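Local coordinates for protein 2-hydroxychromene-2-carboxylate isomerase (Pseudomonas putida, PDB 2IMF) that catalyses the reversible, glutathione-dependent isomerisation of 2-hydroxychromene-2-carboxylate to trans-o-hydroxybenzylidenepyruvate in bacterial naphthalene breakdown, at residues L78-N83 with A112-G117; F5-L10 with V108-V113; S11-L16 with V65-W70; S86-I91 with S124-V129. All blocks are in the same frame, centred on the assembly; numbering follows the deposited sequence.

Contact 1 of 4, residues L78-N83 with A112-G117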
# COMPACT_ATOMS: atom_id res chain seq x y z
N LEU A 78 6.07 6.39 17.02
CA LEU A 78 6.15 7.06 15.72
C LEU A 78 5.50 8.38 15.97
O LEU A 78 4.28 8.51 16.30
CB LEU A 78 5.39 6.24 14.64
CG LEU A 78 5.59 6.74 13.19
CD1 LEU A 78 5.38 5.50 12.27
CD2 LEU A 78 4.69 7.92 12.78
N VAL A 79 6.29 9.44 15.78
CA VAL A 79 5.86 10.80 16.08
C VAL A 79 6.16 11.69 14.87
O VAL A 79 7.31 11.72 14.43
CB VAL A 79 6.60 11.34 17.30
CG1 VAL A 79 6.19 12.80 17.59
CG2 VAL A 79 6.41 10.36 18.48
N PHE A 80 5.17 12.36 14.27
CA PHE A 80 5.37 13.24 13.14
C PHE A 80 6.25 14.41 13.53
O PHE A 80 5.98 15.16 14.49
CB PHE A 80 4.06 13.75 12.60
CG PHE A 80 3.44 12.82 11.57
CD1 PHE A 80 2.95 11.58 11.94
CD2 PHE A 80 3.40 13.21 10.26
CE1 PHE A 80 2.44 10.71 10.99
CE2 PHE A 80 2.89 12.38 9.30
CZ PHE A 80 2.41 11.11 9.66
N PRO A 81 7.29 14.65 12.71
CA PRO A 81 8.05 15.89 12.87
C PRO A 81 7.28 17.08 12.28
O PRO A 81 6.30 16.88 11.57
CB PRO A 81 9.32 15.61 12.04
CG PRO A 81 8.80 14.80 10.87
CD PRO A 81 7.78 13.84 11.56
N ALA A 82 7.79 18.31 12.53
CA ALA A 82 7.06 19.51 12.14
C ALA A 82 7.16 19.79 10.66
O ALA A 82 6.39 20.59 10.07
CB ALA A 82 7.57 20.68 12.95
N ASN A 83 8.12 19.16 9.98
CA ASN A 83 8.25 19.33 8.57
C ASN A 83 8.94 18.11 7.95
O ASN A 83 9.38 17.24 8.71
CB ASN A 83 9.02 20.63 8.19
CG ASN A 83 10.47 20.64 8.63
OD1 ASN A 83 11.25 19.79 8.18
ND2 ASN A 83 10.85 21.61 9.49
N ALA A 112 15.52 9.71 15.56
CA ALA A 112 15.33 11.13 15.94
C ALA A 112 14.14 11.74 15.23
O ALA A 112 13.25 12.35 15.89
CB ALA A 112 16.58 11.91 15.55
N VAL A 113 14.04 11.61 13.91
CA VAL A 113 13.01 12.31 13.13
C VAL A 113 11.64 11.66 13.31
O VAL A 113 10.69 12.34 13.66
CB VAL A 113 13.41 12.33 11.61
CG1 VAL A 113 12.27 12.95 10.76
CG2 VAL A 113 14.70 13.12 11.39
N TRP A 114 11.53 10.33 13.24
CA TRP A 114 10.23 9.70 13.25
C TRP A 114 9.96 9.00 14.56
O TRP A 114 8.80 8.73 14.85
CB TRP A 114 10.08 8.77 12.02
CG TRP A 114 9.82 9.45 10.84
CD1 TRP A 114 10.71 9.76 9.84
CD2 TRP A 114 8.58 10.08 10.49
NE1 TRP A 114 10.09 10.54 8.87
CE2 TRP A 114 8.77 10.74 9.27
CE3 TRP A 114 7.32 10.15 11.11
CZ2 TRP A 114 7.72 11.41 8.62
CZ3 TRP A 114 6.31 10.77 10.49
CH2 TRP A 114 6.51 11.43 9.25
N GLY A 115 10.97 8.65 15.33
CA GLY A 115 10.75 8.09 16.67
C GLY A 115 10.44 9.17 17.67
O GLY A 115 9.57 8.99 18.55
N GLU A 116 11.15 10.29 17.59
CA GLU A 116 10.96 11.46 18.49
C GLU A 116 10.28 12.65 17.87
O GLU A 116 9.91 13.58 18.60
CB GLU A 116 12.32 11.88 19.04
CG GLU A 116 13.00 10.83 19.87
CD GLU A 116 14.25 11.40 20.49
OE1 GLU A 116 14.14 12.35 21.27
OE2 GLU A 116 15.35 10.95 20.16
N GLY A 117 10.09 12.68 16.58
CA GLY A 117 9.47 13.83 15.98
C GLY A 117 10.35 15.06 15.85
O GLY A 117 9.81 16.19 15.77
O HOH W 1 7.15 16.59 16.40
O HOH W 2 9.51 18.70 14.83
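Loop meets helix end here: the extended residues 78-83, between helices 57-74 and 87-92, lie across the C-terminal turn of helix 99-115, and Trp114 contributes more to the interface than any other residue. One backbone bond joins the two, Val79 N giving its hydrogen to Trp114 O at 2.8 Å and almost straight (170°). The indole of Trp114 is gripped by two neighbours in sequence. Pro81 CD sits over one face, 3.5 Å from the centroid of the six-membered ring of Trp114 and close to its normal, a CH-pi contact. Phe80 takes the rim instead: CZ3 of Trp114 points at the centre of the Phe80 ring in an edge-to-face pair, planes at 80°. The CB of Phe80 is directed away from the helix, and chi1 of -87°, with CG anti to the carbonyl carbon, sets the ring with one face over the indole edge. Leu78 runs alongside Trp114, CD2 to CE3 3.8 Å, while Pro81 CG reaches Val113 CG1 at 3.9 Å. Trp114 NE1 donates a hydrogen bond to Phe9 O, so the ring is fixed from its polar side as well. Beyond the helix, Gly117 has positive phi, and its CA makes a CA-H...O contact of 3.4 Å with Val79 O. Two waters extend the seam: one donates to both Phe80 O and Gly117 O, the other accepts from Ala82 N and donates to Gly117 O. Phe80 lines the substrate pocket, touching the bound methoxyphenyl ligand and making a cation-pi contact with Lys64, and Trp114 and Pro81 pack behind it.

Contact 2 of 4, residues F5-L10 with V108-V113. With TOM (4-(2-methoxyphenyl)-2-oxobut-3-enoic acid), chain F.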
# COMPACT_ATOMS: atom_id res chain seq x y z
N PHE A 5 18.39 -1.27 -0.10
CA PHE A 5 17.32 -0.49 0.54
C PHE A 5 17.41 0.93 0.15
O PHE A 5 18.44 1.60 0.37
CB PHE A 5 17.50 -0.69 2.03
CG PHE A 5 16.56 0.11 2.91
CD1 PHE A 5 15.19 0.29 2.62
CD2 PHE A 5 17.05 0.59 4.15
CE1 PHE A 5 14.34 0.99 3.50
CE2 PHE A 5 16.20 1.31 5.02
CZ PHE A 5 14.84 1.53 4.64
N TYR A 6 16.28 1.43 -0.34
CA TYR A 6 16.19 2.82 -0.82
C TYR A 6 15.20 3.56 0.06
O TYR A 6 14.07 3.11 0.24
CB TYR A 6 15.68 2.88 -2.25
CG TYR A 6 16.64 2.27 -3.21
CD1 TYR A 6 16.74 0.85 -3.41
CD2 TYR A 6 17.56 3.08 -3.83
CE1 TYR A 6 17.66 0.30 -4.30
CE2 TYR A 6 18.56 2.52 -4.74
CZ TYR A 6 18.53 1.14 -4.92
OH TYR A 6 19.52 0.57 -5.78
N PHE A 7 15.60 4.67 0.64
CA PHE A 7 14.77 5.40 1.60
C PHE A 7 15.04 6.91 1.43
O PHE A 7 16.05 7.32 0.84
CB PHE A 7 15.08 4.98 3.06
CG PHE A 7 16.49 5.34 3.50
CD1 PHE A 7 17.56 4.53 3.19
CD2 PHE A 7 16.74 6.52 4.14
CE1 PHE A 7 18.84 4.89 3.59
CE2 PHE A 7 18.01 6.90 4.46
CZ PHE A 7 19.06 6.04 4.19
N ASP A 8 14.12 7.71 1.99
CA ASP A 8 14.26 9.18 2.15
C ASP A 8 13.83 9.41 3.60
O ASP A 8 12.84 8.83 4.04
CB ASP A 8 13.34 9.88 1.13
CG ASP A 8 13.43 11.41 1.16
OD1 ASP A 8 13.66 11.99 2.26
OD2 ASP A 8 13.18 12.03 0.12
N PHE A 9 14.60 10.17 4.39
CA PHE A 9 14.24 10.34 5.83
C PHE A 9 12.90 11.06 6.02
O PHE A 9 12.39 11.01 7.12
CB PHE A 9 15.35 11.08 6.61
CG PHE A 9 16.59 10.26 6.84
CD1 PHE A 9 16.55 9.14 7.65
CD2 PHE A 9 17.79 10.68 6.32
CE1 PHE A 9 17.73 8.36 7.91
CE2 PHE A 9 19.00 9.95 6.55
CZ PHE A 9 18.95 8.81 7.33
N LEU A 10 12.34 11.66 4.98
CA LEU A 10 10.96 12.25 5.13
C LEU A 10 9.89 11.21 5.28
O LEU A 10 8.78 11.53 5.66
CB LEU A 10 10.58 13.20 3.99
CG LEU A 10 10.38 12.58 2.62
CD1 LEU A 10 8.98 11.94 2.47
CD2 LEU A 10 10.47 13.66 1.58
N VAL A 108 20.01 6.15 13.84
CA VAL A 108 19.93 7.29 14.75
C VAL A 108 19.08 8.42 14.13
O VAL A 108 18.25 9.01 14.83
CB VAL A 108 21.39 7.82 14.99
CG1 VAL A 108 21.39 9.22 15.56
CG2 VAL A 108 22.19 6.82 15.90
N VAL A 109 19.23 8.67 12.83
CA VAL A 109 18.49 9.76 12.21
C VAL A 109 17.00 9.39 12.14
O VAL A 109 16.12 10.20 12.47
CB VAL A 109 19.02 10.14 10.83
CG1 VAL A 109 18.15 11.19 10.14
CG2 VAL A 109 20.45 10.66 10.95
N PHE A 110 16.68 8.14 11.74
CA PHE A 110 15.27 7.79 11.68
C PHE A 110 14.67 7.84 13.04
O PHE A 110 13.51 8.26 13.20
CB PHE A 110 15.09 6.40 11.01
CG PHE A 110 14.73 6.48 9.56
CD1 PHE A 110 13.62 7.18 9.19
CD2 PHE A 110 15.39 5.78 8.59
CE1 PHE A 110 13.19 7.20 7.87
CE2 PHE A 110 15.01 5.81 7.28
CZ PHE A 110 13.94 6.58 6.91
N ASN A 111 15.40 7.39 14.08
CA ASN A 111 14.81 7.38 15.42
C ASN A 111 14.58 8.82 15.90
O ASN A 111 13.58 9.09 16.56
CB ASN A 111 15.73 6.63 16.43
CG ASN A 111 15.68 5.11 16.28
OD1 ASN A 111 14.68 4.54 15.84
ND2 ASN A 111 16.79 4.46 16.63
N ALA A 112 15.52 9.71 15.56
CA ALA A 112 15.33 11.13 15.94
C ALA A 112 14.14 11.74 15.23
O ALA A 112 13.25 12.35 15.89
CB ALA A 112 16.58 11.91 15.55
N VAL A 113 14.04 11.61 13.91
CA VAL A 113 13.01 12.31 13.13
C VAL A 113 11.64 11.66 13.31
O VAL A 113 10.69 12.34 13.66
CB VAL A 113 13.41 12.33 11.61
CG1 VAL A 113 12.27 12.95 10.76
CG2 VAL A 113 14.70 13.12 11.39
O8 TOM F . 3.08 11.72 0.77
C9 TOM F . 4.25 11.53 0.46
C10 TOM F . 4.94 12.22 -0.60
O11 TOM F . 4.64 11.85 -1.76
O10 TOM F . 5.82 13.06 -0.32
C8 TOM F . 5.10 10.47 1.10
C7 TOM F . 4.71 9.64 2.04
C1 TOM F . 4.07 10.05 3.35
C6 TOM F . 3.00 9.27 3.74
C5 TOM F . 2.33 9.58 4.92
C4 TOM F . 2.79 10.65 5.71
C3 TOM F . 3.86 11.43 5.33
C2 TOM F . 4.51 11.10 4.12
O2 TOM F . 5.58 11.78 3.66
C11 TOM F . 6.14 12.65 4.65
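Asp8 OD1 is held by three donors, among them Leu10 N at 3.0 Å, nearly straight at the hydrogen (174°) but arriving from above the carboxylate plane; Ser86 OG and Asn90 ND2 supply the others. The bond to Leu10 N closes an Asx turn; this turn follows strand 2-7, and the ring of Phe9 within it meets helix 99-115. Three groups surround the Phe9 ring. Over one face lies Val109 CG1, 3.5 Å from the Phe9 ring centroid and almost on its normal; Phe7 CE2 lies over the opposite face, offset toward the rim. The edge of Phe9 is turned to the face of Phe110, with CE1 of Phe9 3.5 Å from CD2 of Phe110 and the planes at 65°. Phe7 joins from its own side, CD2 to Phe110 CE2 at 3.7 Å, in an oblique pairing. Its chi1 of 65° puts CG between the backbone N and the carbonyl carbon, bringing its ring back over Phe9. Leu10 meets the bound ligand instead, its O 3.0 Å from C11 of the ligand and its CD1 3.6 Å from O2. The aromatic cluster thus joins the first strand of the thioredoxin-like domain to the inserted helices of a DsbA-type, kappa-class glutathione transferase fold, next to Ser11, which binds glutathione.

Contact 3 of 4, residues S11-L16 with V65-W70. With GSH (glutathione), chain E; TOM (4-(2-methoxyphenyl)-2-oxobut-3-enoic acid), chain F.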
# COMPACT_ATOMS: atom_id res chain seq x y z
N SER A 11 10.20 9.94 4.97
CA SER A 11 9.16 8.90 4.82
C SER A 11 8.92 8.08 6.06
O SER A 11 9.80 7.35 6.46
CB SER A 11 9.57 8.04 3.64
OG SER A 11 8.78 6.82 3.57
N PRO A 12 7.72 8.18 6.63
CA PRO A 12 7.43 7.36 7.81
C PRO A 12 7.31 5.87 7.47
O PRO A 12 7.58 5.06 8.33
CB PRO A 12 6.09 7.93 8.32
CG PRO A 12 5.43 8.50 7.09
CD PRO A 12 6.58 9.06 6.21
N PHE A 13 6.89 5.51 6.26
CA PHE A 13 6.90 4.10 5.89
C PHE A 13 8.33 3.61 5.78
O PHE A 13 8.60 2.43 6.07
CB PHE A 13 6.10 3.96 4.59
CG PHE A 13 4.61 4.15 4.83
CD1 PHE A 13 3.85 3.19 5.48
CD2 PHE A 13 4.01 5.31 4.43
CE1 PHE A 13 2.50 3.37 5.71
CE2 PHE A 13 2.61 5.52 4.63
CZ PHE A 13 1.89 4.55 5.29
N SER A 14 9.27 4.48 5.44
CA SER A 14 10.68 4.11 5.44
C SER A 14 11.26 3.92 6.83
O SER A 14 12.13 3.05 7.04
CB SER A 14 11.52 5.11 4.66
OG SER A 14 11.18 5.10 3.28
N TYR A 15 10.75 4.71 7.81
CA TYR A 15 11.16 4.58 9.18
C TYR A 15 10.74 3.20 9.62
O TYR A 15 11.54 2.45 10.23
CB TYR A 15 10.41 5.61 10.00
CG TYR A 15 10.39 5.35 11.47
CD1 TYR A 15 11.56 5.38 12.23
CD2 TYR A 15 9.17 5.16 12.12
CE1 TYR A 15 11.50 5.21 13.66
CE2 TYR A 15 9.10 5.01 13.52
CZ TYR A 15 10.30 5.00 14.25
OH TYR A 15 10.32 4.82 15.62
N LEU A 16 9.49 2.80 9.33
CA LEU A 16 9.01 1.46 9.72
C LEU A 16 9.86 0.37 9.03
O LEU A 16 10.31 -0.61 9.65
CB LEU A 16 7.59 1.28 9.26
CG LEU A 16 6.56 2.12 10.05
CD1 LEU A 16 5.21 2.04 9.38
CD2 LEU A 16 6.46 1.62 11.55
N VAL A 65 -3.31 6.80 10.96
CA VAL A 65 -3.82 5.68 11.69
C VAL A 65 -3.05 4.40 11.32
O VAL A 65 -2.62 3.56 12.13
CB VAL A 65 -5.35 5.53 11.51
CG1 VAL A 65 -5.84 4.28 12.15
CG2 VAL A 65 -6.05 6.78 12.07
N ASP A 66 -2.86 4.15 10.01
CA ASP A 66 -2.10 3.00 9.52
C ASP A 66 -0.72 3.01 10.14
O ASP A 66 -0.20 1.98 10.61
CB ASP A 66 -2.02 3.12 7.99
CG ASP A 66 -1.50 1.85 7.35
OD1 ASP A 66 -1.74 0.71 7.81
OD2 ASP A 66 -0.66 1.98 6.42
N LEU A 67 -0.07 4.18 10.10
CA LEU A 67 1.28 4.30 10.69
C LEU A 67 1.31 3.93 12.16
O LEU A 67 2.21 3.22 12.57
CB LEU A 67 1.83 5.70 10.44
CG LEU A 67 2.18 5.96 8.96
CD1 LEU A 67 2.37 7.46 8.73
CD2 LEU A 67 3.43 5.18 8.51
N GLN A 68 0.32 4.39 12.92
CA GLN A 68 0.29 3.96 14.33
C GLN A 68 0.04 2.47 14.52
O GLN A 68 0.58 1.84 15.41
CB GLN A 68 -0.74 4.72 15.11
CG GLN A 68 -0.37 6.18 15.29
CD GLN A 68 1.00 6.45 15.95
OE1 GLN A 68 1.34 5.88 16.97
NE2 GLN A 68 1.80 7.30 15.33
N ARG A 69 -0.78 1.91 13.64
CA ARG A 69 -1.02 0.47 13.73
C ARG A 69 0.27 -0.27 13.52
O ARG A 69 0.62 -1.21 14.23
CB ARG A 69 -2.08 0.01 12.71
CG ARG A 69 -3.47 0.41 13.10
CD ARG A 69 -4.37 0.36 11.83
NE ARG A 69 -5.73 0.61 12.30
CZ ARG A 69 -6.71 1.02 11.50
NH1 ARG A 69 -6.52 1.10 10.18
NH2 ARG A 69 -7.94 1.23 11.95
N TRP A 70 1.08 0.10 12.54
CA TRP A 70 2.33 -0.59 12.35
C TRP A 70 3.35 -0.32 13.45
O TRP A 70 4.11 -1.22 13.80
CB TRP A 70 2.96 -0.14 11.00
CG TRP A 70 2.29 -0.76 9.79
CD1 TRP A 70 1.33 -0.17 9.01
CD2 TRP A 70 2.49 -2.05 9.27
NE1 TRP A 70 0.96 -1.02 8.01
CE2 TRP A 70 1.64 -2.21 8.15
CE3 TRP A 70 3.31 -3.12 9.65
CZ2 TRP A 70 1.63 -3.41 7.39
CZ3 TRP A 70 3.31 -4.27 8.89
CH2 TRP A 70 2.45 -4.42 7.80
N1 GSH E . 1.72 0.83 1.51
CA1 GSH E . 2.99 1.42 1.80
C1 GSH E . 3.73 0.87 2.96
O11 GSH E . 4.93 1.14 3.11
O12 GSH E . 2.93 0.35 3.77
CB1 GSH E . 3.09 2.88 1.35
CG1 GSH E . 4.49 3.43 1.07
CD1 GSH E . 4.40 4.88 0.65
OE1 GSH E . 3.21 5.46 0.56
N2 GSH E . 5.50 5.55 0.40
CA2 GSH E . 5.52 6.89 -0.18
C2 GSH E . 5.83 6.91 -1.61
O2 GSH E . 6.86 6.16 -2.05
CB2 GSH E . 6.59 7.72 0.59
SG2 GSH E . 6.09 8.12 2.31
N3 GSH E . 5.12 7.62 -2.44
CA3 GSH E . 5.32 7.44 -3.88
C3 GSH E . 4.03 6.92 -4.48
O31 GSH E . 4.03 6.68 -5.70
O32 GSH E . 2.99 6.80 -3.76
O8 TOM F . 3.08 11.72 0.77
C9 TOM F . 4.25 11.53 0.46
C10 TOM F . 4.94 12.22 -0.60
O11 TOM F . 4.64 11.85 -1.76
O10 TOM F . 5.82 13.06 -0.32
C8 TOM F . 5.10 10.47 1.10
C7 TOM F . 4.71 9.64 2.04
C1 TOM F . 4.07 10.05 3.35
C6 TOM F . 3.00 9.27 3.74
C5 TOM F . 2.33 9.58 4.92
C4 TOM F . 2.79 10.65 5.71
C3 TOM F . 3.86 11.43 5.33
C2 TOM F . 4.51 11.10 4.12
O2 TOM F . 5.58 11.78 3.66
C11 TOM F . 6.14 12.65 4.65
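Leu67 of helix 57-74 is wedged among Pro12, Phe13 and Leu16 of helix 12-28, and this is the tight part of the contact. Its CD2 lies over one face of the Phe13 ring, 3.5 Å from the Phe13 centroid and 15° off the normal, while its CD1 meets Pro12 CG at 3.6 Å. With CG anti to the carbonyl carbon (chi1 -70°), Leu67 reaches across the gap between two helices whose short segments run nearly parallel (10°), axes 10.7 Å apart. Leu16 CD1 lies between Leu67 CD2 and Trp70 CB, 3.5 Å from the latter. On the outer flank of helix 57-74, by contrast, Val65 is exposed, and Gln68 and Arg69, partly exposed, make no contact with 11-16. Round Phe13, glutathione CB1 covers the ring face opposite Leu67, and TOM C6 stands at its edge. Asp66 OD2 approaches in the ring plane, 3.5 Å from Phe13 CE1, its carboxylate salt-bridged through OD1 to Arg183 of the second subunit. Ser11, the N-cap of helix 12-28 and the inferred nucleophile, holds its OG 3.2 Å from glutathione SG2 and hydrogen-bonds Ser14 OG. That closeness to sulfur at a helix N-terminus is consistent with stabilisation of a glutathione thiolate beside the substrate.

Contact 4 of 4, residues S86-I91 with S124-V129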
# COMPACT_ATOMS: atom_id res chain seq x y z
N SER A 86 14.01 16.85 4.53
CA SER A 86 14.97 15.79 4.78
C SER A 86 16.23 15.91 3.95
O SER A 86 17.10 15.06 4.10
CB SER A 86 14.29 14.47 4.41
OG SER A 86 13.80 14.58 3.07
N ARG A 87 16.41 16.96 3.15
CA ARG A 87 17.56 16.97 2.24
C ARG A 87 18.89 16.91 2.95
O ARG A 87 19.76 16.11 2.57
CB ARG A 87 17.53 18.27 1.43
CG ARG A 87 18.75 18.43 0.48
CD ARG A 87 18.74 19.73 -0.39
NE ARG A 87 17.43 20.21 -0.81
CZ ARG A 87 16.65 19.68 -1.77
NH1 ARG A 87 17.03 18.60 -2.44
NH2 ARG A 87 15.47 20.25 -2.04
N ARG A 88 19.09 17.71 4.00
CA ARG A 88 20.39 17.74 4.67
C ARG A 88 20.76 16.39 5.26
O ARG A 88 21.89 15.91 5.11
CB ARG A 88 20.39 18.86 5.73
CG ARG A 88 21.47 18.76 6.82
CD ARG A 88 21.84 20.12 7.49
NE ARG A 88 20.78 20.69 8.34
CZ ARG A 88 20.55 21.99 8.52
NH1 ARG A 88 21.28 22.92 7.91
NH2 ARG A 88 19.55 22.36 9.31
N MET A 89 19.80 15.76 5.98
CA MET A 89 20.11 14.49 6.58
C MET A 89 20.26 13.38 5.54
O MET A 89 21.03 12.43 5.79
CB MET A 89 19.22 14.10 7.76
CG MET A 89 19.13 15.17 8.88
SD MET A 89 20.68 15.74 9.56
CE MET A 89 21.22 14.33 10.50
N ASN A 90 19.50 13.45 4.46
CA ASN A 90 19.72 12.45 3.38
C ASN A 90 21.17 12.55 2.84
O ASN A 90 21.84 11.53 2.63
CB ASN A 90 18.73 12.74 2.23
CG ASN A 90 17.30 12.30 2.48
OD1 ASN A 90 17.00 11.61 3.45
ND2 ASN A 90 16.42 12.74 1.57
N ILE A 91 21.58 13.81 2.55
CA ILE A 91 22.95 14.02 2.09
C ILE A 91 23.98 13.51 3.12
O ILE A 91 25.00 12.86 2.79
CB ILE A 91 23.17 15.47 1.86
CG1 ILE A 91 22.43 15.94 0.61
CG2 ILE A 91 24.70 15.70 1.75
CD1 ILE A 91 22.35 17.51 0.38
N SER A 124 20.64 22.17 14.79
CA SER A 124 21.55 21.44 15.66
C SER A 124 21.52 19.94 15.42
O SER A 124 22.24 19.19 16.13
CB SER A 124 21.24 21.71 17.13
OG SER A 124 19.84 21.56 17.33
N LEU A 125 20.66 19.44 14.55
CA LEU A 125 20.62 17.96 14.41
C LEU A 125 21.93 17.34 13.88
O LEU A 125 22.31 16.30 14.47
CB LEU A 125 19.39 17.53 13.59
CG LEU A 125 19.15 16.03 13.41
CD1 LEU A 125 18.88 15.33 14.77
CD2 LEU A 125 17.90 15.90 12.50
N PRO A 126 22.65 17.97 12.93
CA PRO A 126 23.93 17.37 12.58
C PRO A 126 24.84 17.25 13.80
O PRO A 126 25.52 16.20 13.94
CB PRO A 126 24.45 18.35 11.53
CG PRO A 126 23.21 18.83 10.88
CD PRO A 126 22.27 19.08 12.03
N ALA A 127 24.90 18.23 14.69
CA ALA A 127 25.77 18.10 15.87
C ALA A 127 25.30 17.01 16.81
O ALA A 127 26.08 16.29 17.43
CB ALA A 127 25.89 19.44 16.61
N LEU A 128 23.97 16.92 17.01
CA LEU A 128 23.44 15.90 17.90
C LEU A 128 23.79 14.55 17.36
O LEU A 128 24.19 13.60 18.12
CB LEU A 128 21.92 16.04 18.03
CG LEU A 128 21.42 17.28 18.82
CD1 LEU A 128 19.99 17.59 18.53
CD2 LEU A 128 21.58 17.01 20.29
N VAL A 129 23.60 14.36 16.05
CA VAL A 129 23.91 13.03 15.42
C VAL A 129 25.42 12.74 15.49
O VAL A 129 25.80 11.57 15.87
CB VAL A 129 23.34 12.97 13.99
CG1 VAL A 129 23.90 11.78 13.19
CG2 VAL A 129 21.85 12.95 14.08
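Helices 87-91 and 125-129 run in roughly the same direction, their axes 11.5 Å apart at closest approach and crossing at -34°. At that spacing the backbones stay well separated, the nearest CA atoms being those of Met89 and Pro126 at 7.7 Å, and side chains bridge the gap. Met89, in one of its two conformers, does most of the work. Its CG packs on Leu125 CD2 at 3.9 Å, and bends at chi2 and chi3 (-54° and -71°) carry CE back to Leu125 CG. The same methyl, CE of Met89, runs on to Val129 CG2, also at 3.9 Å, the two side chains passing in opposite directions. Both helices belong to the all-helical part of the DsbA-like fold, the insertion in the thioredoxin domain, and helix 99-115 backs this seam through Val109, which touches both Met89 and Val129. At the outer margin Arg88, in one of its two conformers, brings CD to 3.9 Å from Pro126 CG, the side chains crossing at about a right angle. The guanidinium of Arg88 continues to a salt bridge with Glu123, just ahead of the second helix. Phe140 and Leu144 of helix 137-145 also pack on Pro126, and Leu144 on Arg88.

In the fold
From the N terminus, strand 2-7 leads into contact 2, whose partner is helix 99-115 nearly a hundred residues on. Within that long loop lies contact 3, joining helix 12-28 to helix 57-74 beside both ligands. Contact 1 opens after contact 3 has closed, and ends on the same helix 99-115 as contact 2, sharing Ala112 and Val113 with it. Contact 4 starts next and ends later, at helix 125-133, so it crosses both contact 1 and contact 2. Contacts 1 and 2 are bonded through Trp114 and Phe9, 2 and 4 through Asp8, and Gln68 NE2 to Leu78 O links 3 and 1, tying the thioredoxin-like sheet to the helical insertion.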